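Local coordinates for carbohydrate esterase family 2 (CE2) (Chaetomium olivicolor, PDB 4XVH), which probably removes acetyl groups from xylan-like plant polysaccharides, joining an SGNH-type esterase domain to a beta-sandwich carbohydrate-binding domain, at residues 276-281 with 289-294; 2-7 with 90-95; 113-118 with 179-184; 123-128 with 141-146. One frame throughout, in Å; residues are numbered along the deposited sequence.

Contact 1. Residues 276-281 with 289-294; sequences NAIKNA and AHFVDW
Phe291 receives Lys279 and Ile278 where helix 270-285 packs on strand 289-292, the last two elements of a beta-alpha-beta crossover at the edge of the parallel sheet of the Rossmann-like esterase domain. Lys279 runs its aliphatic chain over one face of the ring. Its CE stands 4.1 Å from the centroid of the Phe291 ring, 30° off the normal, an off-centre CH-pi contact, while CG lies above the same face toward the rim. Ile278 arrives obliquely, with CG2 3.8 Å from Phe291 CD1. The ring reaches the helix because its CG stands anti to the backbone N (chi1 160°). Across the ring from Lys279, Asp293 N lies 3.7 Å above the plane of Phe291. With an alanine replacing Phe291, the methylenes of Lys279 would probably lose the surface they lie on, and a gap would open beside Ile278 CG2. Farther out, Ile278 also touches Tyr231 of helix 228-243 and Leu253 of the adjacent strand, so it sits between the neighbouring helix and the sheet. Asn255, just after strand 250-254, holds the chain with both ends of its amide: OD1 accepts from Trp294 N, and ND2 donates to Asp293 OD1.

Contact 2. Residues 2-7 with 90-95; sequences VRYLGR and IFLGNI
Val2 sets CG1 anti to its backbone N (chi1 -172°), and Ile95 sends CG1 and then CD1 outward in an extended chain, so the two side chains meet tip to tip. Their closest atoms are Val2 CG1 and Ile95 CD1, 3.6 Å apart, and the second branch, Val2 CG2, is 3.8 Å from Ile95 CD1; the one methyl thus rests against both branches of the valine. This is the face-to-face packing of a beta sandwich, here the jelly-roll carbohydrate-binding domain. Strand 3-5 belongs to one antiparallel sheet and strand 88-97 to the other, and side chains rather than backbone hydrogen bonds join them. The layers stand farther apart at the second pair, where the CA atoms of Tyr4 and Leu92 are 10.7 Å from each other. Tyr4 spans that distance with a ring swung beside its backbone N (chi1 -72°). The side chains of Tyr4 and Leu92 run antiparallel alongside each other, Tyr4 CE2 coming to 4.2 Å from Leu92 CD1, a looser touch than the first. Leu92 and Ile95 both face the first sheet although three residues apart, because the chain departs from a regular strand at Gly93 (psi -138°). Val22 of strand 21-28 touches Val2, Tyr4 and Leu92, while Ile33 touches Leu92 and Ile95, so the two pairs join one apolar patch between the sheets, only partly buried. Arg3, by contrast, forms a salt bridge with Asp155, and Leu5 CD2 lies 3.8 Å above one face of the Arg3 guanidinium.

Contact 3. Residues 113-118 with 179-184; sequences DIIGDS and PLMPQL. With PEU (2,5,8,11,14,17,20,23,26,29,32,35,38,41,44,47,50,53,56,59,62,65,68,71,74,77,80-heptacosaoxadooctacontan-82-ol), chain C.
Gly116, on strand 111-116, and Met181, in the first turn of helix 181-184, bring their CA atoms to 7.3 Å. Leu184 N donates to Leu180 O within that short helix, which presents Met181 to the strand. The methionine folds back on itself at chi2 (-39°) and chi3 (-66°), wrapping its end about the glycine carbonyl. Met181 SD lies 3.6 Å from Gly116 O, and CE of Met181 is 3.8 Å from the same oxygen of Gly116. The methyl also faces Ile115, with Met181 CE a loose 4.4 Å from Ile115 CG2. Helix 228-243 covers Ile115 as well, through Phe238 and Ile242, whereas Met181 touches Val159 on strand 155-160. Gly116, Asp117 and Ser118 are the Gly-Asp-Ser block that gives GDSL hydrolases their name, and they turn the chain from the strand into helix 118-121. Asp117 stands at the N-cap, its OD1 accepting from Ile119 N. Ser118 OG, lodged between the backbone N and the carbonyl carbon (chi1 66°), is hydrogen-bonded to His306 NE2. In the bound polyether, PEU OAW lies 2.9 Å from Ser118 OG. The same ligand takes hydrogen bonds from Gly163 N and Asn215 ND2, the layout expected of an SGNH oxyanion hole around what is probably the nucleophilic serine. Soft sulfur and methyl groups thus pack the strand just behind the pocket, and the polar chemistry is concentrated at Ser118, as would suit a nucleophile in this family.

Contact 4. Residues 123-128 with 141-146; sequences YGLDGT and PKTYGV
Leu125 and Lys142 supply the apolar part of this contact, crossing at about a right angle. Leu125 holds CG anti to its backbone N (chi1 -166°), which directs both methyls across to the segment before helix 144-151. CD1 of Leu125 lies 3.8 Å from Lys142 CB, and CD2 of Leu125 is 3.9 Å from the same carbon, so the fork straddles the root of the lysine. Leu125 CD1 also lies 3.7 Å from Lys142 O. The first methyl reaches Thr143 too, with Leu125 CD1 3.9 Å from Thr143 CG2. Ala309 and His312 of helix 309-327 touch Leu125 as well. Backbone bonds shape both sides of this corner of the SGNH hydrolase domain. A type I turn from Gly124 to Gly127 is closed by Gly127 N donating to Gly124 O at 2.9 Å. Thr143 is the N-cap residue of helix 144-151; its OG1 is hydrogen-bonded to Asn140 O, while His312 ND1 pairs with Tyr144 N. Charge and water make up the outer part. Asp126 OD1 and Lys142 NZ remain 5.0 Å apart, with a water between the two side chains. It accepts from Lys142 NZ at a doubtfully short 2.5 Å and donates only weakly to Asp126 OD2, 3.4 Å away. Leu125 therefore packs on the lysine's backbone and CB; with no direct salt bridge to Asp126, the lysine would probably do no more than moderate the negative charge of Asp126 and nearby Asp139, while Arg82 pairs with Asp126 directly.

Overall arrangement
Contact 3 is the buried one; contacts 1, 2 and 4 are partly buried, each combining apolar packing with a more exposed margin. Contacts 1 and 3 reach the same parallel sheet, one at its outermost strand 289-292 through an aromatic ring, the other on strand 111-116 through a methionine next to the ligand pocket. Contact 4 is nested within the chain loop that contact 3 closes. The two touch through Ile114 against Gly145, and Ser118 O and Tyr123 N, 3.0 Å apart, probably form a hydrogen bond. Trp294 packs on Tyr144, linking contacts 1 and 4. Contact 2, in the sandwich domain, rests on aliphatic and tyrosine packing, its nearest atoms about 4 Å from contact 3.

Contact 1. Residues 276-281 with 289-294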
# COMPACT_ATOMS: atom_id res chain seq x y z
N ASN A 276 -18.95 8.61 -10.79
CA ASN A 276 -20.19 9.13 -10.23
C ASN A 276 -20.59 8.43 -8.94
O ASN A 276 -21.09 9.06 -8.00
CB ASN A 276 -21.33 9.01 -11.27
CG ASN A 276 -21.17 9.99 -12.42
OD1 ASN A 276 -20.53 11.03 -12.26
ND2 ASN A 276 -21.77 9.68 -13.58
N ALA A 277 -20.38 7.11 -8.89
CA ALA A 277 -20.67 6.35 -7.68
C ALA A 277 -19.83 6.85 -6.49
O ALA A 277 -20.34 7.01 -5.38
CB ALA A 277 -20.44 4.88 -7.90
N ILE A 278 -18.56 7.12 -6.74
CA ILE A 278 -17.71 7.60 -5.67
C ILE A 278 -18.13 9.00 -5.21
O ILE A 278 -18.19 9.26 -4.00
CB ILE A 278 -16.21 7.56 -6.10
CG1 ILE A 278 -15.75 6.10 -6.14
CG2 ILE A 278 -15.32 8.39 -5.16
CD1 ILE A 278 -14.36 5.89 -6.78
N LYS A 279 -18.45 9.87 -6.15
CA LYS A 279 -18.90 11.21 -5.81
C LYS A 279 -20.16 11.16 -4.99
O LYS A 279 -20.34 11.92 -4.03
CB LYS A 279 -19.13 12.05 -7.08
CG LYS A 279 -17.83 12.38 -7.84
CD LYS A 279 -18.13 13.28 -9.02
CE LYS A 279 -16.87 13.76 -9.73
NZ LYS A 279 -17.22 14.60 -10.94
N ASN A 280 -21.06 10.26 -5.37
CA ASN A 280 -22.25 10.02 -4.57
C ASN A 280 -21.89 9.62 -3.14
O ASN A 280 -22.44 10.17 -2.19
CB ASN A 280 -23.13 8.93 -5.21
CG ASN A 280 -24.05 9.49 -6.28
OD1 ASN A 280 -24.27 10.70 -6.36
ND2 ASN A 280 -24.60 8.60 -7.11
N ALA A 281 -20.98 8.66 -2.98
CA ALA A 281 -20.52 8.25 -1.66
C ALA A 281 -19.95 9.44 -0.88
O ALA A 281 -20.25 9.63 0.31
CB ALA A 281 -19.46 7.13 -1.78
N ALA A 289 -14.97 13.71 3.67
CA ALA A 289 -14.73 12.83 2.53
C ALA A 289 -14.39 13.67 1.31
O ALA A 289 -14.96 14.74 1.11
CB ALA A 289 -15.94 11.97 2.24
N HIS A 290 -13.50 13.16 0.46
CA HIS A 290 -13.01 13.91 -0.68
C HIS A 290 -12.82 12.99 -1.86
O HIS A 290 -12.18 11.94 -1.72
CB HIS A 290 -11.68 14.58 -0.35
CG HIS A 290 -11.71 15.38 0.92
ND1 HIS A 290 -12.05 16.71 0.94
CD2 HIS A 290 -11.46 15.03 2.20
CE1 HIS A 290 -12.02 17.15 2.19
NE2 HIS A 290 -11.64 16.15 2.97
N PHE A 291 -13.32 13.41 -3.03
CA PHE A 291 -13.05 12.65 -4.27
C PHE A 291 -11.75 13.10 -4.90
O PHE A 291 -11.46 14.30 -5.01
CB PHE A 291 -14.19 12.81 -5.29
CG PHE A 291 -13.79 12.47 -6.72
CD1 PHE A 291 -13.58 11.16 -7.10
CD2 PHE A 291 -13.63 13.49 -7.68
CE1 PHE A 291 -13.20 10.86 -8.43
CE2 PHE A 291 -13.28 13.19 -9.00
CZ PHE A 291 -13.08 11.87 -9.37
N VAL A 292 -10.92 12.13 -5.30
CA VAL A 292 -9.66 12.48 -5.93
C VAL A 292 -9.63 11.75 -7.28
O VAL A 292 -9.70 10.52 -7.33
CB VAL A 292 -8.43 12.10 -5.03
CG1 VAL A 292 -7.11 12.36 -5.79
CG2 VAL A 292 -8.48 12.86 -3.69
N ASP A 293 -9.54 12.50 -8.37
CA ASP A 293 -9.55 11.89 -9.70
C ASP A 293 -8.21 11.29 -10.07
O ASP A 293 -7.18 11.84 -9.71
CB ASP A 293 -9.96 12.93 -10.75
CG ASP A 293 -10.14 12.34 -12.11
OD1 ASP A 293 -10.85 11.30 -12.25
OD2 ASP A 293 -9.56 12.92 -13.05
N TRP A 294 -8.24 10.16 -10.76
CA TRP A 294 -7.06 9.58 -11.37
C TRP A 294 -7.42 9.28 -12.82
O TRP A 294 -8.10 8.29 -13.13
CB TRP A 294 -6.58 8.32 -10.62
CG TRP A 294 -5.18 7.89 -10.96
CD1 TRP A 294 -4.42 8.30 -12.02
CD2 TRP A 294 -4.35 6.97 -10.20
NE1 TRP A 294 -3.17 7.69 -11.97
CE2 TRP A 294 -3.10 6.88 -10.87
CE3 TRP A 294 -4.55 6.23 -9.02
CZ2 TRP A 294 -2.05 6.07 -10.40
CZ3 TRP A 294 -3.51 5.42 -8.55
CH2 TRP A 294 -2.27 5.35 -9.25

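Contact 2. Residues 2-7 with 90-95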
# COMPACT_ATOMS: atom_id res chain seq x y z
N VAL A 2 14.86 0.23 17.52
CA VAL A 2 14.31 0.05 16.19
C VAL A 2 12.86 0.51 16.17
O VAL A 2 12.14 0.26 17.14
CB VAL A 2 14.37 -1.41 15.78
CG1 VAL A 2 13.98 -1.57 14.33
CG2 VAL A 2 15.78 -1.95 16.04
N ARG A 3 12.41 1.16 15.11
CA ARG A 3 10.97 1.32 15.03
C ARG A 3 10.42 0.63 13.80
O ARG A 3 11.04 0.58 12.72
CB ARG A 3 10.57 2.79 15.12
CG ARG A 3 10.58 3.61 13.90
CD ARG A 3 10.11 5.05 14.29
NE ARG A 3 10.28 5.96 13.16
CZ ARG A 3 9.32 6.26 12.29
NH1 ARG A 3 8.09 5.77 12.42
NH2 ARG A 3 9.60 7.08 11.28
N TYR A 4 9.27 0.01 14.01
CA TYR A 4 8.57 -0.70 12.95
C TYR A 4 7.75 0.27 12.12
O TYR A 4 7.09 1.16 12.66
CB TYR A 4 7.71 -1.80 13.53
CG TYR A 4 8.58 -2.91 14.04
CD1 TYR A 4 9.17 -2.82 15.30
CD2 TYR A 4 8.88 -4.02 13.24
CE1 TYR A 4 9.99 -3.80 15.78
CE2 TYR A 4 9.72 -5.03 13.71
CZ TYR A 4 10.27 -4.90 14.99
OH TYR A 4 11.10 -5.86 15.54
N LEU A 5 7.79 0.04 10.81
CA LEU A 5 7.08 0.85 9.85
C LEU A 5 5.84 0.12 9.34
O LEU A 5 5.92 -1.05 8.99
CB LEU A 5 8.01 1.20 8.69
CG LEU A 5 9.32 1.82 9.14
CD1 LEU A 5 10.29 2.07 7.96
CD2 LEU A 5 9.02 3.13 9.86
N GLY A 6 4.71 0.82 9.31
CA GLY A 6 3.49 0.21 8.80
C GLY A 6 2.84 -0.70 9.84
O GLY A 6 3.25 -0.72 11.01
N ARG A 7 1.85 -1.47 9.40
CA ARG A 7 1.09 -2.29 10.32
C ARG A 7 1.82 -3.63 10.49
O ARG A 7 1.79 -4.47 9.58
CB ARG A 7 -0.33 -2.50 9.80
CG ARG A 7 -1.25 -3.29 10.73
CD ARG A 7 -2.60 -3.54 10.07
NE ARG A 7 -3.39 -2.32 9.96
CZ ARG A 7 -4.69 -2.33 9.66
NH1 ARG A 7 -5.29 -3.51 9.45
NH2 ARG A 7 -5.40 -1.19 9.61
N ILE A 90 8.10 -11.92 5.14
CA ILE A 90 9.37 -12.07 5.86
C ILE A 90 9.12 -11.99 7.36
O ILE A 90 8.45 -11.07 7.83
CB ILE A 90 10.40 -10.98 5.45
CG1 ILE A 90 10.71 -11.09 3.95
CG2 ILE A 90 11.68 -11.16 6.29
CD1 ILE A 90 11.27 -9.81 3.31
N PHE A 91 9.60 -12.97 8.12
CA PHE A 91 9.49 -12.87 9.58
C PHE A 91 10.83 -12.40 10.15
O PHE A 91 11.84 -13.08 9.99
CB PHE A 91 9.08 -14.21 10.19
CG PHE A 91 7.65 -14.62 9.88
CD1 PHE A 91 7.31 -15.14 8.63
CD2 PHE A 91 6.66 -14.51 10.85
CE1 PHE A 91 5.99 -15.52 8.36
CE2 PHE A 91 5.34 -14.90 10.60
CZ PHE A 91 5.01 -15.41 9.35
N LEU A 92 10.83 -11.22 10.79
CA LEU A 92 12.07 -10.62 11.26
C LEU A 92 12.56 -11.28 12.54
O LEU A 92 11.75 -11.73 13.36
CB LEU A 92 11.89 -9.12 11.49
CG LEU A 92 11.74 -8.27 10.21
CD1 LEU A 92 11.80 -6.80 10.54
CD2 LEU A 92 12.85 -8.60 9.23
N GLY A 93 13.88 -11.32 12.69
CA GLY A 93 14.53 -11.75 13.92
C GLY A 93 15.07 -10.55 14.70
O GLY A 93 14.39 -9.51 14.80
N ASN A 94 16.27 -10.67 15.24
CA ASN A 94 16.88 -9.55 15.95
C ASN A 94 17.82 -8.71 15.08
O ASN A 94 18.44 -9.21 14.15
CB ASN A 94 17.60 -10.06 17.18
CG ASN A 94 16.64 -10.62 18.21
OD1 ASN A 94 15.57 -10.05 18.45
ND2 ASN A 94 17.04 -11.72 18.86
N ILE A 95 17.90 -7.43 15.41
CA ILE A 95 18.76 -6.51 14.70
C ILE A 95 20.01 -6.25 15.50
O ILE A 95 19.93 -5.93 16.68
CB ILE A 95 18.04 -5.20 14.41
CG1 ILE A 95 16.74 -5.52 13.65
CG2 ILE A 95 18.98 -4.25 13.65
CD1 ILE A 95 16.00 -4.33 13.07

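Contact 3. Residues 113-118 with 179-184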
# COMPACT_ATOMS: atom_id res chain seq x y z
N ASP A 113 -3.20 6.30 6.18
CA ASP A 113 -3.50 4.94 5.71
C ASP A 113 -3.78 4.96 4.21
O ASP A 113 -4.46 5.86 3.71
CB ASP A 113 -4.72 4.35 6.42
CG ASP A 113 -4.37 3.67 7.75
OD1 ASP A 113 -3.23 3.84 8.21
OD2 ASP A 113 -5.25 2.98 8.33
N ILE A 114 -3.28 3.95 3.50
CA ILE A 114 -3.58 3.80 2.09
C ILE A 114 -4.14 2.42 1.84
O ILE A 114 -3.46 1.43 2.05
CB ILE A 114 -2.33 4.01 1.25
CG1 ILE A 114 -1.54 5.23 1.79
CG2 ILE A 114 -2.71 4.14 -0.23
CD1 ILE A 114 -0.05 5.14 1.62
N ILE A 115 -5.39 2.34 1.39
CA ILE A 115 -6.08 1.05 1.33
C ILE A 115 -6.47 0.77 -0.12
O ILE A 115 -7.09 1.62 -0.74
CB ILE A 115 -7.36 1.05 2.19
CG1 ILE A 115 -7.03 1.44 3.65
CG2 ILE A 115 -8.06 -0.33 2.10
CD1 ILE A 115 -8.26 1.92 4.47
N GLY A 116 -6.14 -0.42 -0.64
CA GLY A 116 -6.51 -0.70 -2.01
C GLY A 116 -6.15 -2.07 -2.53
O GLY A 116 -6.06 -3.05 -1.76
N ASP A 117 -5.96 -2.14 -3.84
CA ASP A 117 -5.71 -3.40 -4.50
C ASP A 117 -4.30 -3.41 -5.12
O ASP A 117 -3.38 -2.81 -4.58
CB ASP A 117 -6.77 -3.65 -5.58
CG ASP A 117 -6.91 -2.46 -6.56
OD1 ASP A 117 -5.92 -1.74 -6.81
OD2 ASP A 117 -8.02 -2.26 -7.07
N SER A 118 -4.16 -4.06 -6.27
CA SER A 118 -2.85 -4.21 -6.89
C SER A 118 -2.21 -2.83 -7.20
O SER A 118 -0.99 -2.67 -7.21
CB SER A 118 -2.99 -5.05 -8.17
OG SER A 118 -3.75 -4.32 -9.11
N PRO A 179 -11.79 -13.29 1.22
CA PRO A 179 -12.13 -12.01 1.88
C PRO A 179 -12.04 -10.79 0.95
O PRO A 179 -11.18 -10.77 0.06
CB PRO A 179 -11.08 -11.90 2.99
CG PRO A 179 -10.87 -13.36 3.41
CD PRO A 179 -10.89 -14.11 2.06
N LEU A 180 -12.93 -9.82 1.17
CA LEU A 180 -12.85 -8.49 0.56
C LEU A 180 -11.93 -7.56 1.37
O LEU A 180 -11.53 -7.90 2.47
CB LEU A 180 -14.25 -7.88 0.46
CG LEU A 180 -15.25 -8.84 -0.20
CD1 LEU A 180 -16.69 -8.38 -0.01
CD2 LEU A 180 -14.92 -9.01 -1.70
N MET A 181 -11.55 -6.42 0.81
CA MET A 181 -10.64 -5.53 1.55
C MET A 181 -11.14 -5.10 2.94
O MET A 181 -10.32 -5.02 3.87
CB MET A 181 -10.31 -4.28 0.73
CG MET A 181 -9.17 -4.50 -0.29
SD MET A 181 -7.78 -5.53 0.26
CE MET A 181 -7.05 -4.54 1.56
N PRO A 182 -12.45 -4.83 3.11
CA PRO A 182 -12.85 -4.39 4.47
C PRO A 182 -12.53 -5.44 5.54
O PRO A 182 -12.04 -5.09 6.62
CB PRO A 182 -14.38 -4.16 4.34
CG PRO A 182 -14.50 -3.66 2.86
CD PRO A 182 -13.55 -4.63 2.14
N GLN A 183 -12.78 -6.70 5.24
CA GLN A 183 -12.44 -7.77 6.17
C GLN A 183 -10.94 -7.83 6.41
O GLN A 183 -10.50 -8.00 7.55
CB GLN A 183 -12.96 -9.13 5.63
CG GLN A 183 -12.55 -10.35 6.45
CD GLN A 183 -13.08 -11.66 5.83
OE1 GLN A 183 -13.79 -11.63 4.83
NE2 GLN A 183 -12.73 -12.81 6.43
N LEU A 184 -10.16 -7.73 5.34
CA LEU A 184 -8.71 -7.81 5.45
C LEU A 184 -8.17 -6.66 6.29
O LEU A 184 -7.21 -6.82 7.03
CB LEU A 184 -8.08 -7.80 4.05
CG LEU A 184 -8.42 -9.12 3.30
CD1 LEU A 184 -7.89 -9.15 1.87
CD2 LEU A 184 -7.98 -10.36 4.09
CAA PEU C . 2.72 -18.33 -0.76
OAB PEU C . 2.17 -18.50 -2.07
CAC PEU C . 1.05 -19.47 -2.10
CAD PEU C . 0.31 -19.81 -3.45
OAE PEU C . 1.18 -20.39 -4.46
CAF PEU C . 2.24 -19.49 -4.91
CAG PEU C . 1.94 -18.29 -5.82
OAH PEU C . 0.96 -17.33 -5.40
CAI PEU C . 0.94 -16.17 -6.28
CAJ PEU C . -0.26 -15.25 -6.04
OAK PEU C . -0.21 -14.10 -6.92
CAL PEU C . -1.52 -13.50 -7.00
CAM PEU C . -1.59 -12.28 -7.91
OAN PEU C . -3.01 -12.04 -8.01
CAO PEU C . -3.37 -10.98 -8.93
CAP PEU C . -4.80 -11.39 -9.18
OAQ PEU C . -5.77 -10.76 -10.05
CAR PEU C . -5.41 -10.52 -11.45
CAS PEU C . -4.48 -9.34 -11.85
OAT PEU C . -5.03 -8.00 -11.55
CAU PEU C . -5.27 -7.70 -10.14
CAV PEU C . -5.87 -6.29 -9.95
OAW PEU C . -6.12 -5.87 -8.58

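Contact 4. Residues 123-128 with 141-146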
# COMPACT_ATOMS: atom_id res chain seq x y z
N TYR A 123 1.80 -3.49 -7.86
CA TYR A 123 1.86 -4.61 -8.81
C TYR A 123 2.52 -4.19 -10.12
O TYR A 123 2.08 -3.22 -10.75
CB TYR A 123 0.42 -5.08 -9.08
CG TYR A 123 0.24 -6.31 -9.94
CD1 TYR A 123 0.43 -6.26 -11.32
CD2 TYR A 123 -0.15 -7.53 -9.36
CE1 TYR A 123 0.26 -7.37 -12.11
CE2 TYR A 123 -0.33 -8.66 -10.15
CZ TYR A 123 -0.12 -8.58 -11.52
OH TYR A 123 -0.28 -9.68 -12.33
N GLY A 124 3.55 -4.92 -10.57
CA GLY A 124 4.05 -4.71 -11.93
C GLY A 124 4.73 -3.38 -12.21
O GLY A 124 5.10 -3.09 -13.36
N LEU A 125 4.94 -2.58 -11.15
CA LEU A 125 5.35 -1.18 -11.31
C LEU A 125 6.71 -1.06 -12.04
O LEU A 125 6.88 -0.21 -12.92
CB LEU A 125 5.40 -0.51 -9.93
CG LEU A 125 5.50 1.02 -9.86
CD1 LEU A 125 5.00 1.52 -8.48
CD2 LEU A 125 6.94 1.54 -10.15
N ASP A 126 7.67 -1.90 -11.66
CA ASP A 126 9.00 -1.83 -12.25
C ASP A 126 9.06 -2.61 -13.56
O ASP A 126 10.12 -2.69 -14.18
CB ASP A 126 10.08 -2.40 -11.30
CG ASP A 126 10.44 -1.45 -10.15
OD1 ASP A 126 9.73 -0.47 -9.92
OD2 ASP A 126 11.46 -1.69 -9.46
N GLY A 127 7.95 -3.25 -13.95
CA GLY A 127 8.02 -4.14 -15.10
C GLY A 127 7.90 -3.37 -16.40
O GLY A 127 7.31 -2.29 -16.44
N THR A 128 8.48 -3.90 -17.47
CA THR A 128 8.31 -3.35 -18.81
C THR A 128 7.24 -4.19 -19.51
O THR A 128 7.46 -5.39 -19.68
CB THR A 128 9.62 -3.41 -19.62
OG1 THR A 128 10.71 -2.86 -18.87
CG2 THR A 128 9.47 -2.69 -20.96
N PRO A 141 7.29 1.21 -2.61
CA PRO A 141 7.82 2.55 -2.28
C PRO A 141 7.68 3.58 -3.42
O PRO A 141 7.92 4.79 -3.18
CB PRO A 141 9.30 2.29 -1.99
CG PRO A 141 9.35 0.85 -1.46
CD PRO A 141 8.26 0.13 -2.28
N LYS A 142 7.34 3.12 -4.63
CA LYS A 142 7.16 4.06 -5.74
C LYS A 142 5.70 4.30 -6.10
O LYS A 142 5.41 4.93 -7.12
CB LYS A 142 7.89 3.57 -7.00
CG LYS A 142 9.43 3.69 -6.87
CD LYS A 142 10.11 3.58 -8.26
CE LYS A 142 11.61 3.87 -8.16
NZ LYS A 142 12.27 3.82 -9.53
N THR A 143 4.78 3.79 -5.28
CA THR A 143 3.35 3.93 -5.60
C THR A 143 2.84 5.35 -5.32
O THR A 143 3.43 6.06 -4.51
CB THR A 143 2.48 2.95 -4.81
OG1 THR A 143 2.76 3.07 -3.40
CG2 THR A 143 2.75 1.48 -5.30
N TYR A 144 1.72 5.72 -5.95
CA TYR A 144 1.10 7.03 -5.77
C TYR A 144 0.85 7.31 -4.28
O TYR A 144 1.07 8.42 -3.79
CB TYR A 144 -0.23 7.12 -6.57
CG TYR A 144 -1.31 6.29 -5.89
CD1 TYR A 144 -1.31 4.88 -5.97
CD2 TYR A 144 -2.26 6.90 -5.08
CE1 TYR A 144 -2.26 4.12 -5.28
CE2 TYR A 144 -3.20 6.16 -4.40
CZ TYR A 144 -3.21 4.76 -4.51
OH TYR A 144 -4.16 4.05 -3.79
N GLY A 145 0.41 6.31 -3.52
CA GLY A 145 0.06 6.60 -2.12
C GLY A 145 1.29 6.87 -1.26
O GLY A 145 1.31 7.77 -0.42
N VAL A 146 2.32 6.06 -1.45
CA VAL A 146 3.58 6.28 -0.72
C VAL A 146 4.30 7.58 -1.13
O VAL A 146 4.82 8.32 -0.28
CB VAL A 146 4.49 5.05 -0.93
CG1 VAL A 146 5.90 5.32 -0.36
CG2 VAL A 146 3.79 3.83 -0.24
O HOH W 1 12.65 1.43 -9.99